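Chorismate mutase (Paraburkholderia phymatum, PDB 5TS9) probably catalyses the rearrangement of chorismate to prephenate. Local coordinates at residues A[68-73]-A[120-125]; A[20-25]-A[164-169]; A[51-56]-A[76-81]; A[13-18]-A[130-135]. One frame throughout, in Å; residues are numbered along the deposited sequence.

Interaction 1 of 4, residues A[68-73]-A[120-125]; sequences EDAINI and SIMQNL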
loop_
_atom_site.group_PDB
_atom_site.type_symbol
_atom_site.label_atom_id
_atom_site.label_comp_id
_atom_site.label_asym_id
_atom_site.label_seq_id
_atom_site.Cartn_x
_atom_site.Cartn_y
_atom_site.Cartn_z
ATOM N N GLU A 68 -2.676 14.875 -14.595
ATOM C CA GLU A 68 -1.739 13.843 -14.175
ATOM C C GLU A 68 -1.469 13.935 -12.679
ATOM O O GLU A 68 -1.337 12.911 -12.006
ATOM C CB GLU A 68 -0.438 13.955 -14.976
ATOM N N ASP A 69 -1.398 15.158 -12.142
ATOM C CA ASP A 69 -1.146 15.339 -10.714
ATOM C C ASP A 69 -2.277 14.739 -9.881
ATOM O O ASP A 69 -2.037 13.950 -8.962
ATOM C CB ASP A 69 -0.970 16.828 -10.409
ATOM C CG ASP A 69 -0.452 17.097 -9.000
ATOM O OD1 ASP A 69 0.070 16.176 -8.330
ATOM O OD2 ASP A 69 -0.567 18.256 -8.546
ATOM N N ALA A 70 -3.521 15.101 -10.197
ATOM C CA ALA A 70 -4.669 14.575 -9.464
ATOM C C ALA A 70 -4.746 13.059 -9.555
ATOM O O ALA A 70 -5.081 12.392 -8.572
ATOM C CB ALA A 70 -5.958 15.198 -10.000
ATOM N N ILE A 71 -4.463 12.497 -10.735
ATOM C CA ILE A 71 -4.484 11.039 -10.888
ATOM C C ILE A 71 -3.488 10.388 -9.941
ATOM O O ILE A 71 -3.819 9.433 -9.229
ATOM C CB ILE A 71 -4.200 10.641 -12.346
ATOM C CG1 ILE A 71 -5.356 11.080 -13.247
ATOM C CG2 ILE A 71 -3.889 9.128 -12.442
ATOM C CD1 ILE A 71 -5.008 11.017 -14.700
ATOM N N ASN A 72 -2.254 10.898 -9.919
ATOM C CA ASN A 72 -1.235 10.345 -9.032
ATOM C C ASN A 72 -1.675 10.427 -7.579
ATOM O O ASN A 72 -1.521 9.461 -6.815
ATOM C CB ASN A 72 0.086 11.089 -9.216
ATOM C CG ASN A 72 0.724 10.814 -10.573
ATOM O OD1 ASN A 72 0.355 9.863 -11.266
ATOM N ND2 ASN A 72 1.693 11.636 -10.944
ATOM N N ILE A 73 -2.184 11.595 -7.176
ATOM C CA ILE A 73 -2.581 11.810 -5.785
ATOM C C ILE A 73 -3.708 10.861 -5.397
ATOM O O ILE A 73 -3.691 10.258 -4.315
ATOM C CB ILE A 73 -2.987 13.281 -5.557
ATOM C CG1 ILE A 73 -1.766 14.224 -5.637
ATOM C CG2 ILE A 73 -3.716 13.441 -4.209
ATOM C CD1 ILE A 73 -0.811 14.108 -4.452
ATOM N N SER A 120 -11.765 18.897 -0.635
ATOM C CA SER A 120 -10.907 19.500 0.379
ATOM C C SER A 120 -9.446 19.130 0.162
ATOM O O SER A 120 -8.561 19.954 0.414
ATOM C CB SER A 120 -11.358 19.088 1.775
ATOM O OG SER A 120 -10.915 17.782 2.075
ATOM N N ILE A 121 -9.170 17.916 -0.314
ATOM C CA ILE A 121 -7.796 17.536 -0.623
ATOM C C ILE A 121 -7.262 18.388 -1.768
ATOM O O ILE A 121 -6.142 18.906 -1.714
ATOM C CB ILE A 121 -7.719 16.040 -0.967
ATOM C CG1 ILE A 121 -7.838 15.189 0.303
ATOM C CG2 ILE A 121 -6.439 15.771 -1.733
ATOM C CD1 ILE A 121 -8.083 13.704 0.034
ATOM N N MET A 122 -8.059 18.539 -2.826
ATOM C CA MET A 122 -7.635 19.385 -3.939
ATOM C C MET A 122 -7.507 20.842 -3.516
ATOM O O MET A 122 -6.571 21.530 -3.941
ATOM C CB MET A 122 -8.599 19.232 -5.114
ATOM C CG MET A 122 -8.458 17.856 -5.806
ATOM S SD MET A 122 -9.441 17.764 -7.299
ATOM C CE MET A 122 -9.170 16.077 -7.792
ATOM N N GLN A 123 -8.418 21.334 -2.676
ATOM C CA GLN A 123 -8.288 22.720 -2.230
ATOM C C GLN A 123 -7.010 22.910 -1.425
ATOM O O GLN A 123 -6.310 23.918 -1.576
ATOM C CB GLN A 123 -9.509 23.135 -1.406
ATOM C CG GLN A 123 -9.409 24.560 -0.846
ATOM C CD GLN A 123 -9.248 25.615 -1.941
ATOM O OE1 GLN A 123 -8.195 26.255 -2.053
ATOM N NE2 GLN A 123 -10.288 25.798 -2.754
ATOM N N ASN A 124 -6.684 21.932 -0.574
ATOM C CA ASN A 124 -5.460 21.986 0.220
ATOM C C ASN A 124 -4.213 21.836 -0.648
ATOM O O ASN A 124 -3.195 22.487 -0.389
ATOM C CB ASN A 124 -5.506 20.891 1.287
ATOM C CG ASN A 124 -6.517 21.197 2.379
ATOM O OD1 ASN A 124 -6.848 22.357 2.609
ATOM N ND2 ASN A 124 -7.008 20.167 3.052
ATOM N N LEU A 125 -4.254 20.957 -1.654
ATOM C CA LEU A 125 -3.124 20.839 -2.580
ATOM C C LEU A 125 -2.821 22.168 -3.245
ATOM O O LEU A 125 -1.658 22.593 -3.340
ATOM C CB LEU A 125 -3.438 19.801 -3.647
ATOM C CG LEU A 125 -3.072 18.365 -3.362
ATOM C CD1 LEU A 125 -3.880 17.475 -4.290
ATOM C CD2 LEU A 125 -1.588 18.183 -3.565
#

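Interaction 2 of 4, residues A[20-25]-A[164-169]; sequences RSMADR and RAVARI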
loop_
_atom_site.group_PDB
_atom_site.type_symbol
_atom_site.label_atom_id
_atom_site.label_comp_id
_atom_site.label_asym_id
_atom_site.label_seq_id
_atom_site.Cartn_x
_atom_site.Cartn_y
_atom_site.Cartn_z
ATOM N N ARG A 20 -4.006 16.283 7.026
ATOM C CA ARG A 20 -5.206 16.005 7.804
ATOM C C ARG A 20 -6.347 15.524 6.906
ATOM O O ARG A 20 -7.039 14.562 7.239
ATOM C CB ARG A 20 -5.592 17.272 8.573
ATOM C CG ARG A 20 -6.552 17.068 9.713
ATOM C CD ARG A 20 -6.735 18.405 10.433
ATOM N NE ARG A 20 -5.626 18.747 11.330
ATOM C CZ ARG A 20 -5.167 19.983 11.514
ATOM N NH1 ARG A 20 -5.691 21.000 10.839
ATOM N NH2 ARG A 20 -4.177 20.209 12.366
ATOM N N SER A 21 -6.547 16.166 5.749
ATOM C CA SER A 21 -7.631 15.750 4.867
ATOM C C SER A 21 -7.396 14.337 4.338
ATOM O O SER A 21 -8.329 13.525 4.277
ATOM C CB SER A 21 -7.792 16.753 3.721
ATOM O OG SER A 21 -6.581 16.930 3.005
ATOM N N MET A 22 -6.152 14.013 3.973
ATOM C CA MET A 22 -5.843 12.645 3.553
ATOM C C MET A 22 -6.052 11.666 4.698
ATOM O O MET A 22 -6.544 10.550 4.480
ATOM C CB MET A 22 -4.405 12.558 3.040
ATOM C CG MET A 22 -4.160 13.336 1.753
ATOM S SD MET A 22 -2.437 13.126 1.176
ATOM C CE MET A 22 -2.507 14.034 -0.387
ATOM N N ALA A 23 -5.704 12.073 5.934
ATOM C CA ALA A 23 -5.959 11.206 7.083
ATOM C C ALA A 23 -7.453 10.968 7.290
ATOM O O ALA A 23 -7.859 9.846 7.612
ATOM C CB ALA A 23 -5.319 11.779 8.347
ATOM N N ASP A 24 -8.289 12.008 7.125
ATOM C CA ASP A 24 -9.737 11.811 7.217
ATOM C C ASP A 24 -10.229 10.855 6.131
ATOM O O ASP A 24 -11.101 10.009 6.378
ATOM C CB ASP A 24 -10.465 13.153 7.108
ATOM C CG ASP A 24 -10.142 14.096 8.256
ATOM O OD1 ASP A 24 -9.778 13.628 9.358
ATOM O OD2 ASP A 24 -10.268 15.315 8.051
ATOM N N ARG A 25 -9.667 10.960 4.923
ATOM C CA ARG A 25 -10.064 10.045 3.857
ATOM C C ARG A 25 -9.625 8.629 4.179
ATOM O O ARG A 25 -10.385 7.671 3.992
ATOM C CB ARG A 25 -9.468 10.494 2.519
ATOM C CG ARG A 25 -10.153 9.834 1.305
ATOM C CD ARG A 25 -9.401 10.036 0.015
ATOM N NE ARG A 25 -10.240 9.621 -1.108
ATOM C CZ ARG A 25 -10.441 8.354 -1.465
ATOM N NH1 ARG A 25 -9.830 7.376 -0.819
ATOM N NH2 ARG A 25 -11.253 8.074 -2.483
ATOM N N ARG A 164 1.880 6.243 2.927
ATOM C CA ARG A 164 1.606 5.848 1.549
ATOM C C ARG A 164 0.765 6.904 0.844
ATOM O O ARG A 164 0.994 7.213 -0.335
ATOM C CB ARG A 164 0.892 4.482 1.530
ATOM C CG ARG A 164 0.474 3.981 0.130
ATOM C CD ARG A 164 1.710 3.573 -0.686
ATOM N NE ARG A 164 1.413 3.111 -2.043
ATOM C CZ ARG A 164 1.186 3.927 -3.066
ATOM N NH1 ARG A 164 1.197 5.247 -2.873
ATOM N NH2 ARG A 164 0.933 3.429 -4.276
ATOM N N ALA A 165 -0.203 7.491 1.553
ATOM C CA ALA A 165 -1.113 8.433 0.902
ATOM C C ALA A 165 -0.423 9.735 0.497
ATOM O O ALA A 165 -0.771 10.315 -0.535
ATOM C CB ALA A 165 -2.304 8.731 1.812
ATOM N N VAL A 166 0.555 10.203 1.270
ATOM C CA VAL A 166 1.219 11.484 1.013
ATOM C C VAL A 166 2.370 11.344 0.019
ATOM O O VAL A 166 3.124 12.300 -0.218
ATOM C CB VAL A 166 1.743 12.096 2.326
ATOM C CG1 VAL A 166 0.595 12.318 3.302
ATOM C CG2 VAL A 166 2.841 11.204 2.929
ATOM N N ALA A 167 2.504 10.149 -0.563
ATOM C CA ALA A 167 3.672 9.769 -1.364
ATOM C C ALA A 167 4.086 10.817 -2.395
ATOM O O ALA A 167 5.286 11.041 -2.616
ATOM C CB ALA A 167 3.381 8.438 -2.063
ATOM N N ARG A 168 3.134 11.429 -3.085
ATOM C CA ARG A 168 3.508 12.323 -4.179
ATOM C C ARG A 168 2.960 13.740 -3.993
ATOM O O ARG A 168 2.679 14.448 -4.965
ATOM C CB ARG A 168 3.086 11.721 -5.515
ATOM C CG ARG A 168 3.715 10.341 -5.702
ATOM C CD ARG A 168 3.494 9.761 -7.074
ATOM N NE ARG A 168 2.243 9.028 -7.110
ATOM C CZ ARG A 168 1.843 8.279 -8.133
ATOM N NH1 ARG A 168 2.600 8.160 -9.224
ATOM N NH2 ARG A 168 0.686 7.640 -8.055
ATOM N N ILE A 169 2.800 14.170 -2.743
ATOM C CA ILE A 169 2.656 15.601 -2.484
ATOM C C ILE A 169 3.887 16.347 -2.994
ATOM O O ILE A 169 3.790 17.321 -3.753
ATOM C CB ILE A 169 2.439 15.851 -0.985
ATOM C CG1 ILE A 169 1.087 15.291 -0.535
ATOM C CG2 ILE A 169 2.564 17.331 -0.663
ATOM C CD1 ILE A 169 0.884 15.411 0.970
#

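Interaction 3 of 4, residues A[51-56]-A[76-81]; sequences QVIANA and DQVEAN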
loop_
_atom_site.group_PDB
_atom_site.type_symbol
_atom_site.label_atom_id
_atom_site.label_comp_id
_atom_site.label_asym_id
_atom_site.label_seq_id
_atom_site.Cartn_x
_atom_site.Cartn_y
_atom_site.Cartn_z
ATOM N N GLN A 51 -13.161 4.777 -11.866
ATOM C CA GLN A 51 -14.079 5.911 -11.885
ATOM C C GLN A 51 -13.727 6.923 -10.804
ATOM O O GLN A 51 -13.833 8.134 -11.027
ATOM C CB GLN A 51 -15.513 5.425 -11.714
ATOM C CG GLN A 51 -16.528 6.476 -12.074
ATOM C CD GLN A 51 -16.443 6.847 -13.539
ATOM O OE1 GLN A 51 -16.717 6.022 -14.411
ATOM N NE2 GLN A 51 -16.038 8.082 -13.819
ATOM N N VAL A 52 -13.320 6.438 -9.627
ATOM C CA VAL A 52 -12.813 7.321 -8.576
ATOM C C VAL A 52 -11.664 8.162 -9.108
ATOM O O VAL A 52 -11.614 9.383 -8.921
ATOM C CB VAL A 52 -12.366 6.498 -7.353
ATOM C CG1 VAL A 52 -11.635 7.391 -6.355
ATOM C CG2 VAL A 52 -13.556 5.791 -6.704
ATOM N N ILE A 53 -10.712 7.517 -9.772
ATOM C CA ILE A 53 -9.533 8.251 -10.212
ATOM C C ILE A 53 -9.879 9.175 -11.377
ATOM O O ILE A 53 -9.403 10.317 -11.441
ATOM C CB ILE A 53 -8.402 7.261 -10.534
ATOM C CG1 ILE A 53 -7.877 6.672 -9.212
ATOM C CG2 ILE A 53 -7.250 7.948 -11.272
ATOM C CD1 ILE A 53 -7.221 5.298 -9.361
ATOM N N ALA A 54 -10.757 8.730 -12.279
ATOM C CA ALA A 54 -11.158 9.579 -13.404
ATOM C C ALA A 54 -11.938 10.810 -12.937
ATOM O O ALA A 54 -11.782 11.901 -13.505
ATOM C CB ALA A 54 -11.984 8.772 -14.402
ATOM N N ASN A 55 -12.788 10.656 -11.917
ATOM C CA ASN A 55 -13.485 11.801 -11.343
ATOM C C ASN A 55 -12.495 12.847 -10.835
ATOM O O ASN A 55 -12.655 14.051 -11.086
ATOM C CB ASN A 55 -14.408 11.333 -10.210
ATOM C CG ASN A 55 -15.628 10.576 -10.724
ATOM O OD1 ASN A 55 -15.861 10.494 -11.928
ATOM N ND2 ASN A 55 -16.418 10.031 -9.806
ATOM N N ALA A 56 -11.459 12.399 -10.123
ATOM C CA ALA A 56 -10.401 13.306 -9.682
ATOM C C ALA A 56 -9.793 14.039 -10.867
ATOM O O ALA A 56 -9.604 15.260 -10.832
ATOM C CB ALA A 56 -9.317 12.525 -8.913
ATOM N N ASP A 76 -2.744 7.275 -5.229
ATOM C CA ASP A 76 -2.116 7.087 -3.922
ATOM C C ASP A 76 -3.153 6.965 -2.812
ATOM O O ASP A 76 -2.986 6.150 -1.904
ATOM C CB ASP A 76 -1.145 8.239 -3.634
ATOM C CG ASP A 76 0.121 8.162 -4.497
ATOM O OD1 ASP A 76 0.448 7.039 -4.993
ATOM O OD2 ASP A 76 0.791 9.209 -4.664
ATOM N N GLN A 77 -4.221 7.769 -2.867
ATOM C CA GLN A 77 -5.265 7.693 -1.845
ATOM C C GLN A 77 -5.964 6.348 -1.856
ATOM O O GLN A 77 -6.285 5.805 -0.787
ATOM C CB GLN A 77 -6.323 8.788 -2.042
ATOM C CG GLN A 77 -5.829 10.220 -2.000
ATOM C CD GLN A 77 -4.816 10.476 -0.905
ATOM O OE1 GLN A 77 -5.159 10.532 0.277
ATOM N NE2 GLN A 77 -3.562 10.676 -1.296
ATOM N N VAL A 78 -6.266 5.813 -3.045
ATOM C CA VAL A 78 -7.009 4.557 -3.047
ATOM C C VAL A 78 -6.106 3.396 -2.637
ATOM O O VAL A 78 -6.558 2.484 -1.946
ATOM C CB VAL A 78 -7.695 4.315 -4.403
ATOM C CG1 VAL A 78 -8.673 5.430 -4.697
ATOM C CG2 VAL A 78 -6.680 4.213 -5.502
ATOM N N GLU A 79 -4.816 3.435 -2.975
ATOM C CA GLU A 79 -3.907 2.374 -2.533
ATOM C C GLU A 79 -3.695 2.412 -1.025
ATOM O O GLU A 79 -3.591 1.366 -0.382
ATOM C CB GLU A 79 -2.556 2.481 -3.250
ATOM C CG GLU A 79 -2.621 2.232 -4.742
ATOM C CD GLU A 79 -3.075 0.830 -5.074
ATOM O OE1 GLU A 79 -2.705 -0.109 -4.338
ATOM O OE2 GLU A 79 -3.804 0.660 -6.064
ATOM N N ALA A 80 -3.593 3.606 -0.436
ATOM C CA ALA A 80 -3.442 3.651 1.017
ATOM C C ALA A 80 -4.699 3.107 1.692
ATOM O O ALA A 80 -4.624 2.392 2.699
ATOM C CB ALA A 80 -3.161 5.083 1.479
ATOM N N ASN A 81 -5.857 3.419 1.125
ATOM C CA ASN A 81 -7.114 2.928 1.681
ATOM C C ASN A 81 -7.186 1.404 1.611
ATOM O O ASN A 81 -7.569 0.745 2.584
ATOM C CB ASN A 81 -8.274 3.589 0.935
ATOM C CG ASN A 81 -9.472 3.854 1.840
ATOM O OD1 ASN A 81 -10.286 2.962 2.085
ATOM N ND2 ASN A 81 -9.573 5.074 2.343
#

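Interaction 4 of 4, residues A[13-18]-A[130-135]; sequences DAFVPL and PLRSIA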
loop_
_atom_site.group_PDB
_atom_site.type_symbol
_atom_site.label_atom_id
_atom_site.label_comp_id
_atom_site.label_asym_id
_atom_site.label_seq_id
_atom_site.Cartn_x
_atom_site.Cartn_y
_atom_site.Cartn_z
ATOM N N ASP A 13 4.336 23.432 9.509
ATOM C CA ASP A 13 2.895 23.339 9.670
ATOM C C ASP A 13 2.147 23.376 8.353
ATOM O O ASP A 13 0.974 22.989 8.319
ATOM C CB ASP A 13 2.359 24.493 10.533
ATOM C CG ASP A 13 2.678 24.325 11.996
ATOM O OD1 ASP A 13 2.339 25.239 12.777
ATOM O OD2 ASP A 13 3.278 23.286 12.362
ATOM N N ALA A 14 2.791 23.853 7.284
ATOM C CA ALA A 14 2.053 24.232 6.079
ATOM C C ALA A 14 1.352 23.043 5.427
ATOM O O ALA A 14 0.301 23.209 4.790
ATOM C CB ALA A 14 3.000 24.893 5.084
ATOM N N PHE A 15 1.906 21.847 5.564
ATOM C CA PHE A 15 1.292 20.670 4.965
ATOM C C PHE A 15 0.261 20.016 5.877
ATOM O O PHE A 15 -0.367 19.022 5.472
ATOM C CB PHE A 15 2.378 19.656 4.575
ATOM C CG PHE A 15 3.203 20.082 3.387
ATOM C CD1 PHE A 15 2.705 19.955 2.102
ATOM C CD2 PHE A 15 4.464 20.635 3.556
ATOM C CE1 PHE A 15 3.452 20.362 0.999
ATOM C CE2 PHE A 15 5.216 21.046 2.463
ATOM C CZ PHE A 15 4.718 20.908 1.187
ATOM N N VAL A 16 0.058 20.541 7.083
ATOM C CA VAL A 16 -0.781 19.827 8.049
ATOM C C VAL A 16 -2.241 19.760 7.606
ATOM O O VAL A 16 -2.841 18.682 7.715
ATOM C CB VAL A 16 -0.666 20.433 9.453
ATOM C CG1 VAL A 16 -1.823 19.964 10.313
ATOM C CG2 VAL A 16 0.652 20.022 10.076
ATOM N N PRO A 17 -2.872 20.852 7.140
ATOM C CA PRO A 17 -4.260 20.715 6.659
ATOM C C PRO A 17 -4.413 19.740 5.493
ATOM O O PRO A 17 -5.401 18.995 5.438
ATOM C CB PRO A 17 -4.639 22.156 6.268
ATOM C CG PRO A 17 -3.749 23.019 7.099
ATOM C CD PRO A 17 -2.445 22.266 7.156
ATOM N N LEU A 18 -3.459 19.708 4.563
ATOM C CA LEU A 18 -3.514 18.719 3.490
ATOM C C LEU A 18 -3.412 17.299 4.043
ATOM O O LEU A 18 -4.220 16.424 3.698
ATOM C CB LEU A 18 -2.397 18.991 2.476
ATOM C CG LEU A 18 -2.174 17.958 1.356
ATOM C CD1 LEU A 18 -3.456 17.711 0.611
ATOM C CD2 LEU A 18 -1.093 18.466 0.407
ATOM N N PRO A 130 2.937 26.231 -3.623
ATOM C CA PRO A 130 4.308 26.767 -3.599
ATOM C C PRO A 130 5.329 25.823 -2.988
ATOM O O PRO A 130 6.415 25.674 -3.555
ATOM C CB PRO A 130 4.169 28.054 -2.772
ATOM C CG PRO A 130 2.778 28.471 -2.973
ATOM C CD PRO A 130 1.979 27.201 -3.051
ATOM N N LEU A 131 5.017 25.163 -1.869
ATOM C CA LEU A 131 6.026 24.391 -1.152
ATOM C C LEU A 131 6.215 22.979 -1.684
ATOM O O LEU A 131 7.037 22.240 -1.132
ATOM C CB LEU A 131 5.680 24.317 0.333
ATOM C CG LEU A 131 5.366 25.685 0.924
ATOM C CD1 LEU A 131 4.376 25.514 2.024
ATOM C CD2 LEU A 131 6.627 26.358 1.431
ATOM N N ARG A 132 5.475 22.578 -2.720
ATOM C CA ARG A 132 5.548 21.194 -3.171
ATOM C C ARG A 132 6.872 20.873 -3.858
ATOM O O ARG A 132 7.283 19.709 -3.877
ATOM C CB ARG A 132 4.362 20.892 -4.090
ATOM C CG ARG A 132 3.022 20.847 -3.346
ATOM C CD ARG A 132 1.885 20.503 -4.282
ATOM N NE ARG A 132 1.991 19.112 -4.724
ATOM C CZ ARG A 132 1.221 18.564 -5.657
ATOM N NH1 ARG A 132 0.288 19.303 -6.260
ATOM N NH2 ARG A 132 1.387 17.281 -5.978
ATOM N N SER A 133 7.570 21.872 -4.398
ATOM C CA SER A 133 8.863 21.632 -5.024
ATOM C C SER A 133 10.019 22.196 -4.203
ATOM O O SER A 133 11.138 22.309 -4.716
ATOM C CB SER A 133 8.876 22.206 -6.438
ATOM O OG SER A 133 8.795 23.621 -6.411
ATOM N N ILE A 134 9.775 22.536 -2.938
ATOM C CA ILE A 134 10.799 23.089 -2.066
ATOM C C ILE A 134 11.743 21.976 -1.633
ATOM O O ILE A 134 11.363 20.808 -1.567
ATOM C CB ILE A 134 10.132 23.795 -0.867
ATOM C CG1 ILE A 134 11.054 24.840 -0.273
ATOM C CG2 ILE A 134 9.692 22.791 0.198
ATOM C CD1 ILE A 134 10.420 25.588 0.862
ATOM N N ALA A 135 12.996 22.344 -1.352
ATOM C CA ALA A 135 14.045 21.342 -1.151
ATOM C C ALA A 135 13.745 20.417 0.022
ATOM O O ALA A 135 13.983 19.209 -0.062
ATOM C CB ALA A 135 15.403 22.024 -0.953
#

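Interaction 1 of 4, residues A[68-73]-A[120-125]
The backbones come nearest where A70 faces M122, their CA atoms 7.9 Å apart, and the axes of the two short helical segments pass 11.9 Å from each other with their N-to-C directions at 123°. At that spacing the main chains do not touch, and the gap is filled by side chains. Two apolar groupings do this work. M122 supplies the first. Beyond CG its side chain is stretched out, which carries the methyl M122 CE across the gap to A70 CB, 4.0 Å away. A70 offers only its short CB, so the long methionine makes up most of the distance. I73 and L125 make the second grouping, and they have the largest buried areas of the contact. The two side chains run antiparallel alongside each other, with L125 CD1 lying 4.0 Å from I73 CG2. The same L125 CD1 is 4.1 Å from I73 CG1, so it rests against both branches of the isoleucine. With chi1 -70°, CG2 of I73 stands opposite the backbone N, and there it meets I121 as well as L125. The I121 contact is looser, 4.4 Å between I73 CG2 and I121 CG2. The contact is wholly apolar and every touching residue is buried. It is buried packing between helix 67-95 and helix 106-128. At one end, D69 makes a salt bridge with R132 in the loop after helix 106-128. M122 also packs on A56 of helix 46-59 and on F74 of helix 67-95, while I121 reaches S21 and R25 of helix 16-39.

Interaction 2 of 4, residues A[20-25]-A[164-169]
M22 lays its CG beside its own backbone N, chi1 -66°, and then runs straight, with chi2 -178° and chi3 176°. This carries SD and CE from helix 16-39 to the end of helix 156-165, where A165, V166 and I169 receive them. M22 is the one residue of 20-25 that makes the contact. The sulfur lies at the centre of it. M22 SD is 3.7 Å from the carbonyl oxygen A165 O. The methyl V166 CG1 is 3.8 Å from M22 SD. The M22 chain passes V166 at a slant. A165 CB is a looser neighbour, 4.4 Å from M22 SD. The terminal methyl goes further and meets I169 tip to tip. M22 CE is 3.8 Å from I169 CG1 and 3.9 Å from I169 CD1. V166 is where the backbone first leaves helical angles, so the methionine packs against the exit of the helix. A165 O, beside the sulfur, accepts a hydrogen bond from Q77 NE2. This is buried packing deep in the subunit, with about 5 Å between the centre of the contact and the centre of the chain. It joins helix 16-39 to the C-terminal turn that follows helix 156-165. Beyond it, R164 and R168 both form salt bridges with D76 of helix 67-95, and R164 also pairs with E79 of the second subunit. V166 and I169 rest on V141 of helix 137-151. M22 itself lies against Q77 of helix 67-95, so the contact sits between helices 16-39, 67-95, 137-151 and 156-165.

Interaction 3 of 4, residues A[51-56]-A[76-81]
The helical backbones of 51-56 and 76-81 draw closest at I53 and V78, whose CA atoms are 8.4 Å apart. They belong to helices 46-59 and 67-95 of the all-helical chorismate mutase fold, two helices consecutive in the chain and joined by a short loop. One residue on the second helix meets two on the first. V78 points toward 51-56 and divides its two methyls between V52 and I53. V78 CG1 lies 3.9 Å from V52 CG1. The two valines lie side by side, pointing opposite ways. V52 can offer this methyl because its CG1 stands anti to the backbone N, chi1 171°. The other methyl, V78 CG2, is 4.0 Å from I53 CD1, the far end of the isoleucine chain. V78 has a second modelled conformer, and these distances hold for one of the two. The patch is small and partly buried, apolar throughout. I53 also packs on S75 and I71, about one and two turns before V78. A56 lies against F74 of helix 67-95, and Q77 touches R25 of helix 16-39. Along helix 46-59 a side-chain bond joins successive turns: Q51 NE2 donates to N55 OD1 at 3.1 Å, with an N-H...O angle of 159°, and the donor stands above the carbonyl plane of the asparagine.

Interaction 4 of 4, residues A[13-18]-A[130-135]
L131 is the main partner here, touching A14 with one end and F15 with the other. Its methyl L131 CD1 lies 3.4 Å from A14 CB, shorter than usual for two carbons and to be taken with caution. F15 comes up to the root of the same residue. With chi1 -72° the F15 ring lies beside its own backbone N and swings its CZ end to L131. F15 CZ is 3.6 Å from L131 CB, with F15 CE2 a little behind at 3.9 Å. The ring also meets the main chain edge-on: L131 O lies in the ring plane, 3.5 Å from F15 CZ. That oxygen, L131 O, accepts a weak bond from I134 N as well, at 3.3 Å. R132 is a marginal neighbour, R132 CG being 4.4 Å from F15 CE1. The contact lies toward the edge of the all-helical fold. It packs the break between helix 10-14 and helix 16-39 against the loop that links helix 106-128 to helix 137-151. In the break, V16 N bonds to D13 O at 2.9 Å. Further out, F15 packs on V128, L140 and I169. It also touches C137, which forms a disulfide with C170. The R132 guanidinium turns to the C-terminal residues after helix 156-165: NE bonds to I169 O and NH2 to R168 O. The backbone of R132 is hydrogen-bonded to V171.

How the interactions relate
Interactions 1, 2 and 3 are about 10 to 11 Å apart by their centres, and interaction 4 lies toward the edge, about 21 Å from interaction 3 between centres. Helix 67-95 is shared by interactions 1 and 3, helix 16-39 by interactions 2 and 4. Along the chain, interactions 1 and 3 both nest inside the loops closed by 2 and 4. Interactions 1 and 3 cross each other, as do 2 and 4. Among the polar links, R132 joins interaction 4 to 1 and 2, and D76 joins 3 to 2. The C-terminal residues are thus tied to helices 16-39 and 67-95. Interactions 2 and 3 also reach the second subunit; 1 and 4 do not.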